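Cocosin 1 acidic chain (Cocos nucifera, PDB 5WPW) probably serves as a seed storage protein of coconut, a hexameric 11S globulin laid down as a nutrient reservoir and a potential food allergen. Local coordinates at residues R15-E20 and T24-E29; H153-L158 and R209-R214; V39-R44 and G338-V343. The protein carries 2 engineered substitutions. All coordinates share one frame; numbering follows the deposited sequence.

Overall arrangement
The three contacts run from the outer edge of the N-terminal cupin domain to its junction with the C-terminal one. Contact 1, at the N-terminal hairpin, comes first. Contact 3 shares its sheet through neighbouring strands 22-26 and 40-46 and reaches strand 340-343 of the C-terminal cupin. Contact 2, between the two halves of contact 3 in sequence, joins strand 155-157 to Glu211, just ahead of strand 212-214. Contact 1 has its centre about 12 Å from those of 2 and 3, which are about 20 Å apart. Arg44 of contact 3 still reaches Glu211 of contact 2, in a salt bridge modelled unusually short. Contacts 1 and 2 thus hold the first cupin together, and contact 3 joins it to the second.

Contact 1 of 3, residues R15-E20 and T24-E29; sequences RTVRSE and TDYFDE
Arg15, Thr16 and Val17 pair with Tyr26, Asp25 and Thr24 in an antiparallel beta hairpin at the margin of the N-terminal cupin's seven-stranded sheet, where strand 15-19 is outermost within the chain. Tyr26 N donates to Arg15 O over 2.9 Å in an almost straight bond (178° at the hydrogen), and Val17 and Thr24 form a hydrogen-bonded pair, with 3.1 Å from Val17 N to Thr24 O.

On the face bearing Arg15, Val17 and Tyr26, the arginine lays its guanidinium flat over the phenol ring. The planes differ by 2°, and CZ of Arg15 stands 4.5 Å from the Tyr26 ring centroid, a cation-pi stack. A chi1 of 93° and an extended chain from CG to NE bring the group there, while NE is held by the carbonyl of Gln164. Val17 CG2 adds apolar packing, 3.8 Å from Tyr26 CE1. On the other face, Thr16 and Asp25 lie side by side, joined by a weak 3.3 Å hydrogen bond from Thr16 OG1 to Asp25 OD1. Beta-branched Thr16 and Val17 suit an extended strand.

Strand 22-26 continues the sheet onto strand 40-46, while Val17 touches strand 161-163 and Tyr26 OH bonds Gln162 of that strand.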
loop_
_atom_site.group_PDB
_atom_site.type_symbol
_atom_site.label_atom_id
_atom_site.label_comp_id
_atom_site.label_asym_id
_atom_site.label_seq_id
_atom_site.Cartn_x
_atom_site.Cartn_y
_atom_site.Cartn_z
ATOM N N ARG A 15 1.785 -32.197 -28.339
ATOM C CA ARG A 15 2.516 -31.968 -29.574
ATOM C C ARG A 15 3.946 -31.546 -29.264
ATOM O O ARG A 15 4.239 -30.986 -28.202
ATOM C CB ARG A 15 1.799 -30.944 -30.470
ATOM C CG ARG A 15 2.202 -29.500 -30.326
ATOM C CD ARG A 15 1.525 -28.699 -31.427
ATOM N NE ARG A 15 1.469 -27.264 -31.158
ATOM C CZ ARG A 15 0.684 -26.698 -30.246
ATOM N NH1 ARG A 15 -0.111 -27.449 -29.493
ATOM N NH2 ARG A 15 0.693 -25.377 -30.092
ATOM N N THR A 16 4.834 -31.869 -30.198
ATOM C CA THR A 16 6.270 -31.696 -30.049
ATOM C C THR A 16 6.800 -31.075 -31.331
ATOM O O THR A 16 6.624 -31.643 -32.414
ATOM C CB THR A 16 6.957 -33.043 -29.784
ATOM O OG1 THR A 16 6.428 -33.633 -28.591
ATOM C CG2 THR A 16 8.466 -32.865 -29.646
ATOM N N VAL A 17 7.439 -29.914 -31.216
ATOM C CA VAL A 17 8.000 -29.204 -32.359
ATOM C C VAL A 17 9.514 -29.259 -32.239
ATOM O O VAL A 17 10.077 -28.803 -31.237
ATOM C CB VAL A 17 7.499 -27.755 -32.424
ATOM C CG1 VAL A 17 8.111 -27.033 -33.618
ATOM C CG2 VAL A 17 5.983 -27.726 -32.492
ATOM N N ARG A 18 10.179 -29.826 -33.243
ATOM C CA ARG A 18 11.628 -29.943 -33.198
ATOM C C ARG A 18 12.271 -28.746 -33.893
ATOM O O ARG A 18 11.913 -28.399 -35.022
ATOM C CB ARG A 18 12.109 -31.247 -33.835
ATOM C CG ARG A 18 13.537 -31.559 -33.447
ATOM C CD ARG A 18 14.004 -32.936 -33.896
ATOM N NE ARG A 18 14.174 -33.886 -32.792
ATOM C CZ ARG A 18 14.978 -33.726 -31.741
ATOM N NH1 ARG A 18 15.035 -34.675 -30.815
ATOM N NH2 ARG A 18 15.716 -32.629 -31.593
ATOM N N SER A 19 13.203 -28.113 -33.202
ATOM C CA SER A 19 14.019 -27.042 -33.739
ATOM C C SER A 19 15.429 -27.571 -34.005
ATOM O O SER A 19 15.749 -28.725 -33.714
ATOM C CB SER A 19 14.047 -25.853 -32.770
ATOM O OG SER A 19 12.791 -25.200 -32.690
ATOM N N GLU A 20 16.274 -26.686 -34.542
ATOM C CA GLU A 20 17.643 -27.048 -34.899
ATOM C C GLU A 20 18.444 -27.505 -33.685
ATOM O O GLU A 20 19.157 -28.514 -33.753
ATOM C CB GLU A 20 18.318 -25.853 -35.573
ATOM C CG GLU A 20 19.740 -26.082 -36.034
ATOM C CD GLU A 20 20.317 -24.854 -36.711
ATOM O OE1 GLU A 20 20.562 -23.837 -36.018
ATOM O OE2 GLU A 20 20.520 -24.902 -37.944
ATOM N N THR A 24 10.561 -28.323 -28.215
ATOM C CA THR A 24 9.554 -27.725 -27.338
ATOM C C THR A 24 8.341 -28.642 -27.279
ATOM O O THR A 24 7.717 -28.909 -28.311
ATOM C CB THR A 24 9.137 -26.338 -27.843
ATOM O OG1 THR A 24 10.303 -25.520 -28.027
ATOM C CG2 THR A 24 8.206 -25.666 -26.842
ATOM N N ASP A 25 8.010 -29.116 -26.078
ATOM C CA ASP A 25 6.861 -29.982 -25.849
ATOM C C ASP A 25 5.728 -29.136 -25.296
ATOM O O ASP A 25 5.935 -28.386 -24.342
ATOM C CB ASP A 25 7.200 -31.092 -24.854
ATOM C CG ASP A 25 8.341 -31.943 -25.308
ATOM O OD1 ASP A 25 8.514 -32.047 -26.544
ATOM O OD2 ASP A 25 9.080 -32.474 -24.456
ATOM N N TYR A 26 4.551 -29.229 -25.894
ATOM C CA TYR A 26 3.409 -28.445 -25.433
ATOM C C TYR A 26 2.390 -29.362 -24.759
ATOM O O TYR A 26 1.922 -30.331 -25.367
ATOM C CB TYR A 26 2.759 -27.672 -26.584
ATOM C CG TYR A 26 3.677 -26.714 -27.330
ATOM C CD1 TYR A 26 4.570 -27.187 -28.291
ATOM C CD2 TYR A 26 3.632 -25.338 -27.102
ATOM C CE1 TYR A 26 5.404 -26.320 -28.991
ATOM C CE2 TYR A 26 4.465 -24.455 -27.801
ATOM C CZ TYR A 26 5.352 -24.959 -28.746
ATOM O OH TYR A 26 6.195 -24.119 -29.465
ATOM N N PHE A 27 2.045 -29.059 -23.507
ATOM C CA PHE A 27 0.843 -29.656 -22.936
ATOM C C PHE A 27 -0.378 -28.960 -23.520
ATOM O O PHE A 27 -0.297 -27.830 -24.002
ATOM C CB PHE A 27 0.833 -29.553 -21.410
ATOM C CG PHE A 27 1.969 -30.272 -20.726
ATOM C CD1 PHE A 27 3.250 -29.761 -20.753
ATOM C CD2 PHE A 27 1.733 -31.450 -20.012
ATOM C CE1 PHE A 27 4.288 -30.414 -20.108
ATOM C CE2 PHE A 27 2.759 -32.104 -19.363
ATOM C CZ PHE A 27 4.045 -31.581 -19.416
ATOM N N ASP A 28 -1.523 -29.645 -23.497
ATOM C CA ASP A 28 -2.702 -29.150 -24.204
ATOM C C ASP A 28 -3.462 -28.165 -23.318
ATOM O O ASP A 28 -4.160 -28.570 -22.386
ATOM C CB ASP A 28 -3.613 -30.290 -24.648
ATOM C CG ASP A 28 -4.855 -29.789 -25.374
ATOM O OD1 ASP A 28 -4.871 -28.622 -25.822
ATOM O OD2 ASP A 28 -5.828 -30.556 -25.492
ATOM N N GLU A 29 -3.367 -26.874 -23.639
ATOM C CA GLU A 29 -4.037 -25.856 -22.839
ATOM C C GLU A 29 -5.552 -25.918 -22.967
ATOM O O GLU A 29 -6.250 -25.242 -22.203
ATOM C CB GLU A 29 -3.524 -24.468 -23.236
ATOM C CG GLU A 29 -3.501 -24.211 -24.738
ATOM C CD GLU A 29 -3.460 -22.720 -25.084
ATOM O OE1 GLU A 29 -2.498 -22.015 -24.678
ATOM O OE2 GLU A 29 -4.401 -22.247 -25.761
HETATM O O HOH W 1 10.980 -26.075 -30.789
#

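Contact 2 of 3, residues H153-L158 and R209-R214; sequences HRQFLL and RGEIVR
Gln155 and Glu211 meet through their polar ends in a buried setting. The amide NE2 of Gln155 donates to Glu211 OE1, nearly straight at 169° but weakly, at 3.4 Å. Amide and carboxylate planes are turned 75° from each other, so the two flat groups do not stack; Ser55 OG is a further weak partner of NE2. Beside this bond Leu157 supplies an apolar flank, its CD2 lying 4.4 Å from Glu211 CB and packing on the aliphatic part of the acid. A water sits close to both Gln155 NE2 and Glu211 OE1, its bond to the amide being weak.

The reach of both side chains explains why backbones whose nearest CA atoms, Leu157 and Glu211, are 8.4 Å apart can still touch. Glu211 holds CG between its backbone N and carbonyl carbon (chi1 63°) and then runs extended, as does Gln155 beyond CG. Just ahead of Glu211, Gly210 turns the chain with a positive phi, a conformation that suits a residue without a side chain.

Farther out, strand 50-57 pairs antiparallel with both 155-157 and 212-214, and its Leu52 packs against Glu211. Nearby, Leu158 O accepts a hydrogen bond from Tyr393 of a second subunit, placing strand 155-157 close to the subunit interface.

The other carboxylate oxygen, OE2, takes an unusually short salt bridge from Arg44 and a hydrogen bond with Thr24 OG1. Although the amide bond to OE1 is weak, the Arg44 pairing would favour the ionised form of buried Glu211, and neutral Gln155 can serve it without adding further charge.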
loop_
_atom_site.group_PDB
_atom_site.type_symbol
_atom_site.label_atom_id
_atom_site.label_comp_id
_atom_site.label_asym_id
_atom_site.label_seq_id
_atom_site.Cartn_x
_atom_site.Cartn_y
_atom_site.Cartn_z
ATOM N N HIS A 153 -2.109 -18.915 -24.666
ATOM C CA HIS A 153 -0.728 -18.454 -24.765
ATOM C C HIS A 153 -0.463 -17.858 -26.146
ATOM O O HIS A 153 -0.390 -18.590 -27.138
ATOM C CB HIS A 153 0.253 -19.592 -24.519
ATOM C CG HIS A 153 1.679 -19.159 -24.623
ATOM N ND1 HIS A 153 2.693 -19.998 -25.028
ATOM C CD2 HIS A 153 2.256 -17.957 -24.388
ATOM C CE1 HIS A 153 3.840 -19.342 -25.014
ATOM N NE2 HIS A 153 3.599 -18.098 -24.641
ATOM N N ARG A 154 -0.297 -16.538 -26.218
ATOM C CA ARG A 154 0.112 -15.864 -27.445
ATOM C C ARG A 154 1.584 -15.495 -27.292
ATOM O O ARG A 154 1.939 -14.661 -26.444
ATOM C CB ARG A 154 -0.734 -14.614 -27.724
ATOM C CG ARG A 154 -2.226 -14.684 -27.336
ATOM C CD ARG A 154 -3.167 -14.983 -28.517
ATOM N NE ARG A 154 -2.932 -14.123 -29.684
ATOM C CZ ARG A 154 -3.786 -13.227 -30.176
ATOM N NH1 ARG A 154 -4.975 -13.035 -29.622
ATOM N NH2 ARG A 154 -3.451 -12.525 -31.253
ATOM N N GLN A 155 2.433 -16.098 -28.123
ATOM C CA GLN A 155 3.860 -15.812 -28.163
ATOM C C GLN A 155 4.198 -14.972 -29.391
ATOM O O GLN A 155 3.804 -15.317 -30.508
ATOM C CB GLN A 155 4.678 -17.108 -28.180
ATOM C CG GLN A 155 6.087 -16.952 -27.648
ATOM C CD GLN A 155 7.075 -17.908 -28.292
ATOM O OE1 GLN A 155 6.783 -18.518 -29.321
ATOM N NE2 GLN A 155 8.247 -18.041 -27.695
ATOM N N PHE A 156 4.939 -13.886 -29.169
ATOM C CA PHE A 156 5.323 -12.921 -30.191
ATOM C C PHE A 156 6.827 -13.030 -30.373
ATOM O O PHE A 156 7.587 -12.568 -29.520
ATOM C CB PHE A 156 4.940 -11.493 -29.789
ATOM C CG PHE A 156 3.448 -11.267 -29.607
ATOM C CD1 PHE A 156 2.772 -11.808 -28.531
ATOM C CD2 PHE A 156 2.734 -10.488 -30.517
ATOM C CE1 PHE A 156 1.392 -11.572 -28.367
ATOM C CE2 PHE A 156 1.381 -10.247 -30.361
ATOM C CZ PHE A 156 0.703 -10.791 -29.289
ATOM N N LEU A 157 7.258 -13.635 -31.474
ATOM C CA LEU A 157 8.683 -13.786 -31.749
ATOM C C LEU A 157 9.263 -12.467 -32.232
ATOM O O LEU A 157 8.686 -11.812 -33.099
ATOM C CB LEU A 157 8.917 -14.860 -32.810
ATOM C CG LEU A 157 8.497 -16.262 -32.443
ATOM C CD1 LEU A 157 8.256 -17.044 -33.722
ATOM C CD2 LEU A 157 9.588 -16.895 -31.605
ATOM N N LEU A 158 10.397 -12.061 -31.654
ATOM C CA LEU A 158 11.114 -10.914 -32.196
ATOM C C LEU A 158 12.001 -11.318 -33.371
ATOM O O LEU A 158 12.343 -10.476 -34.208
ATOM C CB LEU A 158 11.968 -10.252 -31.104
ATOM C CG LEU A 158 11.315 -9.409 -30.000
ATOM C CD1 LEU A 158 12.362 -8.526 -29.311
ATOM C CD2 LEU A 158 10.180 -8.583 -30.535
ATOM N N ARG A 209 15.232 -22.991 -38.926
ATOM C CA ARG A 209 15.779 -23.464 -37.663
ATOM C C ARG A 209 14.741 -23.573 -36.546
ATOM O O ARG A 209 14.951 -24.342 -35.603
ATOM C CB ARG A 209 16.913 -22.544 -37.212
ATOM C CG ARG A 209 17.995 -22.312 -38.265
ATOM C CD ARG A 209 18.998 -21.253 -37.808
ATOM N NE ARG A 209 18.398 -19.922 -37.728
ATOM C CZ ARG A 209 18.944 -18.904 -37.074
ATOM N NH1 ARG A 209 20.102 -19.066 -36.450
ATOM N NH2 ARG A 209 18.340 -17.718 -37.045
ATOM N N GLY A 210 13.633 -22.842 -36.617
ATOM C CA GLY A 210 12.734 -22.828 -35.466
ATOM C C GLY A 210 13.196 -21.830 -34.412
ATOM O O GLY A 210 14.026 -20.946 -34.680
ATOM N N GLU A 211 12.665 -21.977 -33.188
ATOM C CA GLU A 211 12.927 -20.998 -32.135
ATOM C C GLU A 211 14.098 -21.368 -31.224
ATOM O O GLU A 211 14.457 -20.578 -30.344
ATOM C CB GLU A 211 11.663 -20.776 -31.294
ATOM C CG GLU A 211 11.203 -22.001 -30.574
ATOM C CD GLU A 211 10.295 -21.669 -29.397
ATOM O OE1 GLU A 211 10.291 -20.498 -28.941
ATOM O OE2 GLU A 211 9.598 -22.591 -28.921
ATOM N N ILE A 212 14.713 -22.531 -31.408
ATOM C CA ILE A 212 15.953 -22.873 -30.734
ATOM C C ILE A 212 16.972 -23.179 -31.824
ATOM O O ILE A 212 16.827 -24.175 -32.540
ATOM C CB ILE A 212 15.795 -24.063 -29.784
ATOM C CG1 ILE A 212 14.612 -23.831 -28.832
ATOM C CG2 ILE A 212 17.090 -24.289 -29.036
ATOM C CD1 ILE A 212 14.153 -25.106 -28.111
ATOM N N VAL A 213 17.988 -22.326 -31.955
ATOM C CA VAL A 213 18.938 -22.376 -33.068
ATOM C C VAL A 213 20.345 -22.630 -32.542
ATOM O O VAL A 213 20.659 -22.334 -31.383
ATOM C CB VAL A 213 18.879 -21.075 -33.906
ATOM C CG1 VAL A 213 17.443 -20.742 -34.225
ATOM C CG2 VAL A 213 19.601 -19.895 -33.198
ATOM N N ARG A 214 21.207 -23.184 -33.403
ATOM C CA ARG A 214 22.565 -23.527 -33.001
ATOM C C ARG A 214 23.488 -22.331 -33.211
ATOM O O ARG A 214 23.494 -21.724 -34.288
ATOM C CB ARG A 214 23.069 -24.744 -33.789
ATOM C CG ARG A 214 24.356 -25.389 -33.253
ATOM C CD ARG A 214 24.123 -26.401 -32.097
ATOM N NE ARG A 214 23.216 -27.505 -32.443
ATOM C CZ ARG A 214 23.044 -28.609 -31.713
ATOM N NH1 ARG A 214 23.731 -28.790 -30.581
ATOM N NH2 ARG A 214 22.187 -29.543 -32.119
HETATM O O HOH W 2 11.284 -18.202 -28.587
#

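Contact 3 of 3, residues V39-R44 and G338-V343; sequences VSTIRR and GQLLIV
Arg43 stretches from strand 40-46 to the loop at Gly338, just ahead of strand 340-343. Its CB points toward that segment, and CG continues outward, anti to the backbone N (chi1 -177°). At the CG-CD bond the chain bends (chi3 -66°), turning the guanidinium so that Gly338 O lies at its edge, near its plane. NH2 is 2.7 Å from Gly338 O, and it also has a weak hydrogen bond with Tyr312 OH. NH1 points back to its own domain in a long, weak ion pair with Asp25. A long, multiply donating arginine suits such a span. Gly338 has a phi of 91°, which favours glycine, and its bare CA lets the arginine come close.

Deeper in, Thr41 and Leu340 reach for each other tip to tip, with Thr41 CG2 3.8 Å from Leu340 CD1. Beta-branched Thr41 suits an extended strand, and its methyl offers Leu340 an apolar tip. Leu340 also packs on Phe34 of helix 32-37, on Phe27 and on Ile310, an apolar cluster at the seam.

Two cupin domains in one polypeptide, meeting here through side chains rather than strand pairing, are characteristic of the bicupin fold of 11S globulins.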
loop_
_atom_site.group_PDB
_atom_site.type_symbol
_atom_site.label_atom_id
_atom_site.label_comp_id
_atom_site.label_asym_id
_atom_site.label_seq_id
_atom_site.Cartn_x
_atom_site.Cartn_y
_atom_site.Cartn_z
ATOM N N VAL A 39 -4.054 -22.016 -17.022
ATOM C CA VAL A 39 -2.633 -21.970 -17.340
ATOM C C VAL A 39 -2.391 -22.706 -18.659
ATOM O O VAL A 39 -3.238 -23.462 -19.144
ATOM C CB VAL A 39 -1.752 -22.572 -16.218
ATOM C CG1 VAL A 39 -1.909 -21.782 -14.900
ATOM C CG2 VAL A 39 -2.106 -24.009 -15.996
ATOM N N SER A 40 -1.236 -22.419 -19.259
ATOM C CA SER A 40 -0.621 -23.214 -20.316
ATOM C C SER A 40 0.775 -23.618 -19.860
ATOM O O SER A 40 1.477 -22.827 -19.221
ATOM C CB SER A 40 -0.513 -22.428 -21.636
ATOM O OG SER A 40 -1.702 -21.700 -21.895
ATOM N N THR A 41 1.196 -24.838 -20.201
ATOM C CA THR A 41 2.488 -25.361 -19.773
ATOM C C THR A 41 3.272 -25.812 -20.998
ATOM O O THR A 41 2.695 -26.338 -21.961
ATOM C CB THR A 41 2.344 -26.540 -18.785
ATOM O OG1 THR A 41 1.732 -26.092 -17.565
ATOM C CG2 THR A 41 3.706 -27.130 -18.433
ATOM N N ILE A 42 4.570 -25.551 -20.989
ATOM C CA ILE A 42 5.449 -26.028 -22.045
ATOM C C ILE A 42 6.726 -26.544 -21.406
ATOM O O ILE A 42 7.169 -26.061 -20.358
ATOM C CB ILE A 42 5.759 -24.942 -23.105
ATOM C CG1 ILE A 42 6.784 -23.940 -22.592
ATOM C CG2 ILE A 42 4.502 -24.222 -23.556
ATOM C CD1 ILE A 42 6.974 -22.746 -23.528
ATOM N N ARG A 43 7.299 -27.566 -22.027
ATOM C CA ARG A 43 8.613 -28.067 -21.665
ATOM C C ARG A 43 9.546 -27.853 -22.848
ATOM O O ARG A 43 9.179 -28.135 -23.989
ATOM C CB ARG A 43 8.575 -29.560 -21.293
ATOM C CG ARG A 43 9.941 -30.088 -20.847
ATOM C CD ARG A 43 10.033 -31.606 -20.928
ATOM N NE ARG A 43 9.134 -32.236 -19.972
ATOM C CZ ARG A 43 8.406 -33.314 -20.231
ATOM N NH1 ARG A 43 8.478 -33.882 -21.426
ATOM N NH2 ARG A 43 7.592 -33.812 -19.302
ATOM N N ARG A 44 10.744 -27.354 -22.576
ATOM C CA ARG A 44 11.756 -27.158 -23.604
ATOM C C ARG A 44 13.033 -27.908 -23.267
ATOM O O ARG A 44 13.462 -27.947 -22.106
ATOM C CB ARG A 44 12.101 -25.691 -23.778
ATOM C CG ARG A 44 11.441 -25.060 -24.921
ATOM C CD ARG A 44 12.092 -23.747 -25.186
ATOM N NE ARG A 44 11.275 -22.646 -24.711
ATOM C CZ ARG A 44 10.260 -22.134 -25.394
ATOM N NH1 ARG A 44 9.568 -21.129 -24.892
ATOM N NH2 ARG A 44 9.948 -22.631 -26.580
ATOM N N GLY A 338 8.496 -36.610 -15.601
ATOM C CA GLY A 338 7.963 -36.044 -16.824
ATOM C C GLY A 338 6.464 -35.876 -16.861
ATOM O O GLY A 338 5.947 -35.324 -17.840
ATOM N N GLN A 339 5.747 -36.311 -15.828
ATOM C CA GLN A 339 4.298 -36.193 -15.802
ATOM C C GLN A 339 3.848 -35.004 -14.965
ATOM O O GLN A 339 4.506 -34.598 -14.001
ATOM C CB GLN A 339 3.659 -37.464 -15.253
ATOM C CG GLN A 339 4.233 -38.708 -15.902
ATOM C CD GLN A 339 3.459 -39.943 -15.559
ATOM O OE1 GLN A 339 3.106 -40.167 -14.412
ATOM N NE2 GLN A 339 3.187 -40.764 -16.565
ATOM N N LEU A 340 2.671 -34.524 -15.298
ATOM C CA LEU A 340 2.121 -33.302 -14.743
ATOM C C LEU A 340 0.734 -33.586 -14.198
ATOM O O LEU A 340 -0.033 -34.356 -14.788
ATOM C CB LEU A 340 2.071 -32.221 -15.807
ATOM C CG LEU A 340 1.507 -30.857 -15.444
ATOM C CD1 LEU A 340 2.268 -29.790 -16.206
ATOM C CD2 LEU A 340 0.041 -30.824 -15.796
ATOM N N LEU A 341 0.407 -32.943 -13.082
ATOM C CA LEU A 341 -0.894 -33.118 -12.450
ATOM C C LEU A 341 -1.354 -31.760 -11.955
ATOM O O LEU A 341 -0.631 -31.114 -11.194
ATOM C CB LEU A 341 -0.826 -34.092 -11.267
ATOM C CG LEU A 341 -2.127 -34.396 -10.529
ATOM C CD1 LEU A 341 -3.093 -35.122 -11.475
ATOM C CD2 LEU A 341 -1.894 -35.215 -9.226
ATOM N N ILE A 342 -2.557 -31.358 -12.338
ATOM C CA ILE A 342 -3.175 -30.152 -11.791
ATOM C C ILE A 342 -4.060 -30.523 -10.606
ATOM O O ILE A 342 -5.008 -31.305 -10.740
ATOM C CB ILE A 342 -3.991 -29.416 -12.854
ATOM C CG1 ILE A 342 -3.243 -29.369 -14.188
ATOM C CG2 ILE A 342 -4.356 -28.010 -12.357
ATOM C CD1 ILE A 342 -2.123 -28.423 -14.224
ATOM N N VAL A 343 -3.792 -29.916 -9.456
ATOM C CA VAL A 343 -4.648 -30.087 -8.293
ATOM C C VAL A 343 -5.418 -28.783 -8.096
ATOM O O VAL A 343 -4.822 -27.745 -7.773
ATOM C CB VAL A 343 -3.837 -30.480 -7.056
ATOM C CG1 VAL A 343 -4.751 -30.802 -5.864
ATOM C CG2 VAL A 343 -2.930 -31.719 -7.402
#